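Local coordinates for flagellar biosynthetic protein FlhB (Shewanella putrefaciens CN-32, PDB 6Z0W), which is probably required, as part of the flagellar type III export apparatus, for building the rod of the basal body, and is represented here by its cytoplasmic domain, at residues A[54-57]-A[58-62]; A[96-99]-A[100-104]. All blocks are in the same frame, centred on the assembly; numbering follows the deposited sequence.

Contact 1: A[54-57]-A[58-62]; sequences REVA and REYNI
Val-56 and Tyr-60, one helical turn apart, send their side chains out side by side in the same direction at the C-terminal end of helix 47-59, Tyr-60 being the first residue past it. The methyl CG1 of Val-56 lies 4.1 Å from CD2 of the Tyr-60 ring. With CG1 anti to the backbone N (chi1 172°), that branch leans along the helix toward the ring, which in turn brings its edge, nearly in plane, to the backbone oxygen of Val-56, with CD2 3.4 Å from O. The same oxygen accepts the N-H of Tyr-60 at 3.0 Å, so backbone bond and ring edge gather round one carbonyl. Pro-13, in a loop, touches both side chains.

This is a helix C-terminus closed by a Schellman motif. Asn-61, with positive phi, is its C-prime residue: it turns the chain back so that Ile-62 N reaches Ala-57 O at 2.7 Å, in a nearly straight bond (170° at the hydrogen), while Asn-61 N bonds to Arg-58 O at 3.2 Å. The reversal lays Ile-62 against the end of the helix, its CB 4.0 Å from CB of Ala-57, the apolar contact that accompanies the backbone bonds. Ala-57 is buried and also touches Ile-18 of strand 17-20. Before the turn, Arg-58 N donates to Arg-54 O at 2.9 Å in the regular helical pattern.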
loop_
_atom_site.group_PDB
_atom_site.type_symbol
_atom_site.label_atom_id
_atom_site.label_comp_id
_atom_site.label_asym_id
_atom_site.label_seq_id
_atom_site.Cartn_x
_atom_site.Cartn_y
_atom_site.Cartn_z
ATOM N N ARG A 54 -4.588 7.688 -5.781
ATOM C CA ARG A 54 -5.294 8.254 -4.636
ATOM C C ARG A 54 -6.636 8.865 -5.044
ATOM O O ARG A 54 -7.660 8.632 -4.379
ATOM C CB ARG A 54 -4.395 9.276 -3.946
ATOM C CG ARG A 54 -3.222 8.626 -3.228
ATOM C CD ARG A 54 -2.224 9.662 -2.731
ATOM N NE ARG A 54 -2.855 10.628 -1.838
ATOM C CZ ARG A 54 -2.204 11.432 -1.000
ATOM N NH1 ARG A 54 -0.875 11.390 -0.909
ATOM N NH2 ARG A 54 -2.887 12.277 -0.239
ATOM N N GLU A 55 -6.677 9.601 -6.160
ATOM C CA GLU A 55 -7.939 10.224 -6.544
ATOM C C GLU A 55 -9.003 9.171 -6.871
ATOM O O GLU A 55 -10.172 9.335 -6.491
ATOM C CB GLU A 55 -7.724 11.201 -7.698
ATOM C CG GLU A 55 -7.953 10.649 -9.084
ATOM C CD GLU A 55 -7.863 11.725 -10.169
ATOM O OE1 GLU A 55 -7.507 12.895 -9.852
ATOM O OE2 GLU A 55 -8.131 11.383 -11.346
ATOM N N VAL A 56 -8.614 8.054 -7.515
ATOM C CA VAL A 56 -9.583 6.989 -7.795
ATOM C C VAL A 56 -10.033 6.342 -6.499
ATOM O O VAL A 56 -11.225 6.114 -6.284
ATOM C CB VAL A 56 -9.003 5.938 -8.771
ATOM C CG1 VAL A 56 -9.943 4.720 -8.903
ATOM C CG2 VAL A 56 -8.739 6.556 -10.127
ATOM N N ALA A 57 -9.090 6.066 -5.599
ATOM C CA ALA A 57 -9.449 5.480 -4.316
ATOM C C ALA A 57 -10.446 6.353 -3.554
ATOM O O ALA A 57 -11.401 5.838 -2.958
ATOM C CB ALA A 57 -8.187 5.257 -3.487
ATOM N N ARG A 58 -10.236 7.674 -3.553
ATOM C CA ARG A 58 -11.155 8.555 -2.841
ATOM C C ARG A 58 -12.517 8.599 -3.519
ATOM O O ARG A 58 -13.552 8.664 -2.846
ATOM C CB ARG A 58 -10.584 9.968 -2.733
ATOM C CG ARG A 58 -11.349 10.834 -1.718
ATOM C CD ARG A 58 -11.803 12.210 -2.244
ATOM N NE ARG A 58 -12.669 12.921 -1.283
ATOM C CZ ARG A 58 -13.982 13.092 -1.440
ATOM N NH1 ARG A 58 -14.582 12.609 -2.516
ATOM N NH2 ARG A 58 -14.700 13.747 -0.531
ATOM N N GLU A 59 -12.530 8.613 -4.849
ATOM C CA GLU A 59 -13.786 8.485 -5.572
ATOM C C GLU A 59 -14.572 7.249 -5.114
ATOM O O GLU A 59 -15.793 7.326 -4.920
ATOM C CB GLU A 59 -13.506 8.451 -7.073
ATOM C CG GLU A 59 -14.731 8.516 -7.940
ATOM C CD GLU A 59 -15.430 9.867 -7.897
ATOM O OE1 GLU A 59 -14.736 10.898 -7.705
ATOM O OE2 GLU A 59 -16.678 9.894 -8.068
ATOM N N TYR A 60 -13.888 6.114 -4.891
ATOM C CA TYR A 60 -14.547 4.861 -4.521
ATOM C C TYR A 60 -14.618 4.640 -3.010
ATOM O O TYR A 60 -14.969 3.535 -2.569
ATOM C CB TYR A 60 -13.848 3.671 -5.198
ATOM C CG TYR A 60 -14.284 3.487 -6.648
ATOM C CD1 TYR A 60 -15.244 2.533 -6.987
ATOM C CD2 TYR A 60 -13.773 4.292 -7.654
ATOM C CE1 TYR A 60 -15.651 2.366 -8.304
ATOM C CE2 TYR A 60 -14.166 4.138 -8.975
ATOM C CZ TYR A 60 -15.117 3.164 -9.288
ATOM O OH TYR A 60 -15.557 2.973 -10.583
ATOM N N ASN A 61 -14.338 5.673 -2.212
ATOM C CA ASN A 61 -14.373 5.582 -0.751
ATOM C C ASN A 61 -13.465 4.466 -0.241
ATOM O O ASN A 61 -13.829 3.696 0.659
ATOM C CB ASN A 61 -15.804 5.391 -0.237
ATOM C CG ASN A 61 -16.639 6.644 -0.387
ATOM O OD1 ASN A 61 -16.345 7.678 0.216
ATOM N ND2 ASN A 61 -17.652 6.573 -1.238
ATOM N N ILE A 62 -12.280 4.357 -0.826
ATOM C CA ILE A 62 -11.295 3.391 -0.362
ATOM C C ILE A 62 -10.336 4.100 0.586
ATOM O O ILE A 62 -9.759 5.143 0.237
ATOM C CB ILE A 62 -10.565 2.734 -1.541
ATOM C CG1 ILE A 62 -11.556 1.832 -2.292
ATOM C CG2 ILE A 62 -9.328 1.945 -1.050
ATOM C CD1 ILE A 62 -11.086 1.314 -3.612
#

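Contact 2: A[96-99]-A[100-104]; sequences LAYV and FQLRQ
Phe-100 meets Leu-96 because its CG stands anti to its own carbonyl carbon and beside its backbone N (chi1 -63°), a torsion that swings the ring back along helix 89-100. The pair, an i to i+4 contact at the C-terminal end of that helix, runs side by side in one direction, with CD2 of Leu-96 4.0 Å from CZ of Phe-100. One face of the ring also covers the backbone oxygen of Leu-96, which sits 3.2 Å above the plane and is displaced toward the rim. That oxygen takes the N-H of Phe-100 as well, at 2.8 Å and almost straight, so a single carbonyl meets both the amide and the ring of the same residue.

A second i to i+4 pair occupies another side of the turn. CG of Tyr-98 is anti to the backbone N (chi1 158°), and this carries the phenol toward Leu-102, whose CG lies over one face of the ring. The two side chains are inclined to each other, and CD2 of Leu-102 comes within 3.8 Å of Tyr-98 CZ. Ile-116 also touches Tyr-98, while Leu-96 and Val-99 pack on Val-17 of strand 17-20, tying this helix end to the sheet.

The backbone changes pattern as the chain leaves the helix. Gln-101 N still bonds to Ala-97 O at 2.9 Å, and CG of Gln-101 rests against the same oxygen. One residue later the span shortens to i to i+3: Leu-102 N donates to Val-99 O at 3.2 Å, approaching from well above the carbonyl plane, 63° out of it.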
loop_
_atom_site.group_PDB
_atom_site.type_symbol
_atom_site.label_atom_id
_atom_site.label_comp_id
_atom_site.label_asym_id
_atom_site.label_seq_id
_atom_site.Cartn_x
_atom_site.Cartn_y
_atom_site.Cartn_z
ATOM N N LEU A 96 -4.918 -3.311 7.684
ATOM C CA LEU A 96 -6.192 -3.821 7.176
ATOM C C LEU A 96 -7.219 -3.935 8.289
ATOM O O LEU A 96 -8.387 -3.596 8.079
ATOM C CB LEU A 96 -6.003 -5.169 6.475
ATOM C CG LEU A 96 -5.301 -5.054 5.110
ATOM C CD1 LEU A 96 -4.764 -6.421 4.659
ATOM C CD2 LEU A 96 -6.263 -4.443 4.063
ATOM N N ALA A 97 -6.799 -4.385 9.485
ATOM C CA ALA A 97 -7.728 -4.451 10.613
ATOM C C ALA A 97 -8.333 -3.084 10.900
ATOM O O ALA A 97 -9.552 -2.953 11.056
ATOM C CB ALA A 97 -7.029 -4.994 11.869
ATOM N N TYR A 98 -7.488 -2.047 10.966
ATOM C CA TYR A 98 -7.991 -0.695 11.188
ATOM C C TYR A 98 -8.985 -0.295 10.107
ATOM O O TYR A 98 -10.056 0.257 10.397
ATOM C CB TYR A 98 -6.832 0.304 11.226
ATOM C CG TYR A 98 -7.300 1.708 10.917
ATOM C CD1 TYR A 98 -7.877 2.501 11.910
ATOM C CD2 TYR A 98 -7.212 2.229 9.623
ATOM C CE1 TYR A 98 -8.329 3.790 11.630
ATOM C CE2 TYR A 98 -7.659 3.516 9.332
ATOM C CZ TYR A 98 -8.211 4.289 10.337
ATOM O OH TYR A 98 -8.655 5.561 10.038
ATOM N N VAL A 99 -8.645 -0.563 8.844
ATOM C CA VAL A 99 -9.553 -0.211 7.755
ATOM C C VAL A 99 -10.882 -0.940 7.912
ATOM O O VAL A 99 -11.958 -0.327 7.825
ATOM C CB VAL A 99 -8.901 -0.496 6.387
ATOM C CG1 VAL A 99 -9.958 -0.451 5.271
ATOM C CG2 VAL A 99 -7.795 0.510 6.127
ATOM N N PHE A 100 -10.836 -2.249 8.172
ATOM C CA PHE A 100 -12.081 -3.022 8.292
ATOM C C PHE A 100 -12.918 -2.603 9.500
ATOM O O PHE A 100 -14.137 -2.811 9.503
ATOM C CB PHE A 100 -11.781 -4.519 8.380
ATOM C CG PHE A 100 -11.106 -5.084 7.148
ATOM C CD1 PHE A 100 -11.102 -4.374 5.946
ATOM C CD2 PHE A 100 -10.441 -6.302 7.207
ATOM C CE1 PHE A 100 -10.453 -4.897 4.818
ATOM C CE2 PHE A 100 -9.799 -6.835 6.097
ATOM C CZ PHE A 100 -9.804 -6.139 4.888
ATOM N N GLN A 101 -12.295 -2.040 10.533
ATOM C CA GLN A 101 -13.002 -1.642 11.738
ATOM C C GLN A 101 -13.502 -0.190 11.697
ATOM O O GLN A 101 -14.071 0.278 12.687
ATOM C CB GLN A 101 -12.106 -1.877 12.954
ATOM C CG GLN A 101 -11.953 -3.350 13.309
ATOM C CD GLN A 101 -10.834 -3.598 14.311
ATOM O OE1 GLN A 101 -9.930 -2.771 14.465
ATOM N NE2 GLN A 101 -10.891 -4.732 14.998
ATOM N N LEU A 102 -13.324 0.516 10.580
ATOM C CA LEU A 102 -13.803 1.886 10.463
ATOM C C LEU A 102 -15.322 1.924 10.523
ATOM O O LEU A 102 -15.986 1.004 10.045
ATOM C CB LEU A 102 -13.323 2.486 9.148
ATOM C CG LEU A 102 -11.974 3.187 9.167
ATOM C CD1 LEU A 102 -11.587 3.631 7.756
ATOM C CD2 LEU A 102 -12.018 4.361 10.127
ATOM N N ARG A 103 -15.886 2.978 11.115
ATOM C CA ARG A 103 -17.325 3.164 10.978
ATOM C C ARG A 103 -17.661 3.732 9.645
ATOM O O ARG A 103 -16.910 4.538 9.095
ATOM C CB ARG A 103 -17.937 4.213 11.861
ATOM C CG ARG A 103 -18.249 3.890 13.125
ATOM C CD ARG A 103 -17.033 3.981 13.782
ATOM N NE ARG A 103 -17.237 3.088 14.958
ATOM C CZ ARG A 103 -16.817 1.861 15.152
ATOM N NH1 ARG A 103 -16.355 1.124 14.099
ATOM N NH2 ARG A 103 -17.052 1.239 16.318
ATOM N N GLN A 104 -18.893 3.467 9.252
ATOM C CA GLN A 104 -19.441 3.903 7.999
ATOM C C GLN A 104 -19.105 5.358 7.672
ATOM O O GLN A 104 -18.086 5.633 7.024
ATOM C CB GLN A 104 -20.945 3.688 8.031
ATOM C CG GLN A 104 -21.333 2.247 8.335
ATOM C CD GLN A 104 -21.936 1.545 7.125
ATOM O OE1 GLN A 104 -21.214 1.160 6.197
ATOM N NE2 GLN A 104 -23.264 1.388 7.124
#

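Contacts 1 and 2 illustrate two ways in which a helix can end in one domain. Both are surface contacts, each with a single buried residue, Ala-57 in 54-62 and Leu-96 in 96-104, and both helices pack on strand 17-20. They belong to different helices, 47-59 and 89-100, with centres about 16 Å apart and nearest atoms about 7 Å, so the two do not touch. Contact 1 has the Schellman pair of bonds at a positive-phi residue leading on toward strand 64-66, with modest apolar cover. Contact 2 ends in an i to i+3 bond with no positive-phi residue; larger side chains, aromatic against leucine, line its last turn as the chain departs into the loop before strand 114-115.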